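Local coordinates for putative iron binding protein (Bordetella pertussis Tohama I, PDB 1Y9U) that binds ferric iron through tyrosine side chains, probably as the periplasmic solute-binding component of an iron uptake system, at residues 72-80 / 243-251. Numbering follows the deposited sequence.
Sequences NGGVTQKIQ and AVAAHAPNK
Gln77 and Lys251 approach from opposite directions beside the short, weakly bonded strand 76-77, antiparallel to strand 237-245, an example of a brief edge strand held by both main-chain and side-chain contacts. The glutamine chain runs extended beyond CG (chi2 -176°) alongside Val244, its CG 3.9 Å from Val244 CG1, and carries its amide to the turn formed by Ala245 to Ala248. The Lys251 chain passes close to the end of the Gln77 side chain, then bends at its last torsion (chi4 70°). A water accepts from its NZ and donates to Lys78 O, joining the first turn of helix 251-261 to the chain just after strand 76-77.

Deeper, Ile79 crosses Val244 at about a right angle, CG2 to CG2 at 3.9 Å, and both side chains rest on Leu258. On the other side of the strand, Thr76 turns its methyl CG2 to Ala243 CB at 3.8 Å.

Two backbone hydrogen bonds cross between the chains. Gln77 N donates to Val244 O at 3.0 Å, whereas Ala246 N reaches Val75 O at 2.9 Å from well above the carbonyl plane, as the chain turns away. A second water donates to Gln77 O and accepts from Val244 N. Two direct bonds and two waters thus imply a short, partly hydrated polar seam over an apolar layer facing helix 251-261.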
loop_
_atom_site.group_PDB
_atom_site.type_symbol
_atom_site.label_atom_id
_atom_site.label_comp_id
_atom_site.label_asym_id
_atom_site.label_seq_id
_atom_site.Cartn_x
_atom_site.Cartn_y
_atom_site.Cartn_z
ATOM N N ASN A 72 8.992 -16.066 -4.446
ATOM C CA ASN A 72 10.378 -16.438 -4.718
ATOM C C ASN A 72 10.949 -17.373 -3.651
ATOM O O ASN A 72 11.836 -18.193 -3.944
ATOM C CB ASN A 72 11.262 -15.194 -4.856
ATOM C CG ASN A 72 10.998 -14.420 -6.130
ATOM O OD1 ASN A 72 11.404 -13.262 -6.252
ATOM N ND2 ASN A 72 10.307 -15.041 -7.084
ATOM N N GLY A 73 10.430 -17.278 -2.428
ATOM C CA GLY A 73 10.852 -18.122 -1.325
ATOM C C GLY A 73 10.249 -19.522 -1.295
ATOM O O GLY A 73 10.568 -20.310 -0.393
ATOM N N GLY A 74 9.346 -19.812 -2.236
ATOM C CA GLY A 74 8.815 -21.153 -2.461
ATOM C C GLY A 74 7.672 -21.591 -1.564
ATOM O O GLY A 74 7.389 -22.792 -1.450
ATOM N N VAL A 75 6.984 -20.639 -0.934
ATOM C CA VAL A 75 5.951 -20.970 0.049
ATOM C C VAL A 75 4.536 -20.668 -0.444
ATOM O O VAL A 75 3.595 -20.660 0.344
ATOM C CB VAL A 75 6.213 -20.288 1.410
ATOM C CG1 VAL A 75 7.573 -20.733 1.978
ATOM C CG2 VAL A 75 6.140 -18.764 1.324
ATOM N N THR A 76 4.413 -20.454 -1.749
ATOM C CA THR A 76 3.119 -20.302 -2.420
ATOM C C THR A 76 2.910 -21.339 -3.525
ATOM O O THR A 76 3.858 -22.019 -3.952
ATOM C CB THR A 76 2.983 -18.871 -3.037
ATOM O OG1 THR A 76 3.836 -18.717 -4.183
ATOM C CG2 THR A 76 3.427 -17.775 -2.056
ATOM N N GLN A 77 1.666 -21.441 -3.989
ATOM C CA GLN A 77 1.353 -22.174 -5.210
ATOM C C GLN A 77 0.440 -21.372 -6.135
ATOM O O GLN A 77 -0.297 -20.470 -5.695
ATOM C CB GLN A 77 0.697 -23.532 -4.891
ATOM C CG GLN A 77 -0.670 -23.422 -4.249
ATOM C CD GLN A 77 -1.227 -24.781 -3.870
ATOM O OE1 GLN A 77 -1.352 -25.096 -2.697
ATOM N NE2 GLN A 77 -1.576 -25.573 -4.869
ATOM N N LYS A 78 0.502 -21.721 -7.412
ATOM C CA LYS A 78 -0.284 -21.123 -8.479
ATOM C C LYS A 78 -1.720 -21.605 -8.370
ATOM O O LYS A 78 -1.958 -22.755 -8.031
ATOM C CB LYS A 78 0.311 -21.531 -9.834
ATOM C CG LYS A 78 1.665 -20.896 -10.105
ATOM C CD LYS A 78 2.288 -21.391 -11.380
ATOM C CE LYS A 78 3.746 -21.007 -11.434
ATOM N NZ LYS A 78 4.226 -20.894 -12.838
ATOM N N ILE A 79 -2.672 -20.714 -8.631
ATOM C CA ILE A 79 -4.078 -21.099 -8.710
ATOM C C ILE A 79 -4.701 -20.504 -9.953
ATOM O O ILE A 79 -4.191 -19.544 -10.539
ATOM C CB ILE A 79 -4.886 -20.705 -7.440
ATOM C CG1 ILE A 79 -4.982 -19.186 -7.305
ATOM C CG2 ILE A 79 -4.290 -21.361 -6.183
ATOM C CD1 ILE A 79 -6.042 -18.750 -6.342
ATOM N N GLN A 80 -5.805 -21.122 -10.352
ATOM C CA GLN A 80 -6.591 -20.688 -11.484
ATOM C C GLN A 80 -7.945 -20.316 -10.919
ATOM O O GLN A 80 -8.593 -21.103 -10.217
ATOM C CB GLN A 80 -6.704 -21.802 -12.521
ATOM C CG GLN A 80 -5.385 -22.115 -13.210
ATOM C CD GLN A 80 -4.421 -22.918 -12.341
ATOM O OE1 GLN A 80 -4.802 -23.939 -11.766
ATOM N NE2 GLN A 80 -3.174 -22.452 -12.236
ATOM N N ALA A 243 -1.811 -14.849 -1.161
ATOM C CA ALA A 243 -1.461 -15.986 -2.006
ATOM C C ALA A 243 -1.875 -17.253 -1.281
ATOM O O ALA A 243 -1.979 -17.261 -0.051
ATOM C CB ALA A 243 0.020 -16.010 -2.264
ATOM N N VAL A 244 -2.133 -18.312 -2.043
ATOM C CA VAL A 244 -2.361 -19.624 -1.439
ATOM C C VAL A 244 -1.006 -20.255 -1.097
ATOM O O VAL A 244 -0.084 -20.230 -1.897
ATOM C CB VAL A 244 -3.169 -20.521 -2.374
ATOM C CG1 VAL A 244 -3.284 -21.944 -1.807
ATOM C CG2 VAL A 244 -4.561 -19.934 -2.605
ATOM N N ALA A 245 -0.897 -20.793 0.107
ATOM C CA ALA A 245 0.357 -21.420 0.552
ATOM C C ALA A 245 0.679 -22.685 -0.237
ATOM O O ALA A 245 -0.221 -23.432 -0.647
ATOM C CB ALA A 245 0.293 -21.731 2.019
ATOM N N ALA A 246 1.975 -22.926 -0.427
ATOM C CA ALA A 246 2.478 -24.024 -1.265
ATOM C C ALA A 246 1.938 -25.399 -0.852
ATOM O O ALA A 246 1.648 -26.243 -1.707
ATOM C CB ALA A 246 4.004 -24.036 -1.230
ATOM N N HIS A 247 1.793 -25.604 0.445
ATOM C CA HIS A 247 1.358 -26.899 0.982
ATOM C C HIS A 247 -0.010 -26.843 1.673
ATOM O O HIS A 247 -0.316 -27.644 2.561
ATOM C CB HIS A 247 2.458 -27.433 1.906
ATOM C CG HIS A 247 3.761 -27.632 1.201
ATOM N ND1 HIS A 247 3.943 -28.614 0.253
ATOM C CD2 HIS A 247 4.932 -26.955 1.268
ATOM C CE1 HIS A 247 5.173 -28.544 -0.223
ATOM N NE2 HIS A 247 5.796 -27.543 0.374
ATOM N N ALA A 248 -0.856 -25.906 1.238
ATOM C CA ALA A 248 -2.168 -25.708 1.852
ATOM C C ALA A 248 -2.871 -27.047 2.035
ATOM O O ALA A 248 -3.109 -27.727 1.041
ATOM C CB ALA A 248 -3.018 -24.795 0.983
ATOM N N PRO A 249 -3.175 -27.417 3.277
ATOM C CA PRO A 249 -3.921 -28.661 3.532
ATOM C C PRO A 249 -5.410 -28.577 3.201
ATOM O O PRO A 249 -6.042 -29.611 3.003
ATOM C CB PRO A 249 -3.710 -28.874 5.037
ATOM C CG PRO A 249 -3.543 -27.481 5.604
ATOM C CD PRO A 249 -2.761 -26.783 4.544
ATOM N N ASN A 250 -5.972 -27.371 3.167
ATOM C CA ASN A 250 -7.368 -27.140 2.806
ATOM C C ASN A 250 -7.419 -26.265 1.551
ATOM O O ASN A 250 -7.924 -25.136 1.611
ATOM C CB ASN A 250 -8.114 -26.475 3.955
ATOM C CG ASN A 250 -7.939 -27.207 5.276
ATOM O OD1 ASN A 250 -8.514 -28.285 5.475
ATOM N ND2 ASN A 250 -7.167 -26.629 6.187
ATOM N N LYS A 251 -6.888 -26.759 0.436
ATOM C CA LYS A 251 -6.692 -25.931 -0.762
ATOM C C LYS A 251 -8.004 -25.387 -1.309
ATOM O O LYS A 251 -8.089 -24.227 -1.679
ATOM C CB LYS A 251 -5.931 -26.652 -1.893
ATOM C CG LYS A 251 -5.493 -25.691 -3.025
ATOM C CD LYS A 251 -4.732 -26.388 -4.155
ATOM C CE LYS A 251 -4.853 -25.668 -5.490
ATOM N NZ LYS A 251 -4.124 -24.372 -5.538
HETATM O O HOH W 1 -1.699 -18.295 -4.893
HETATM O O HOH W 2 -3.901 -24.774 -8.450
#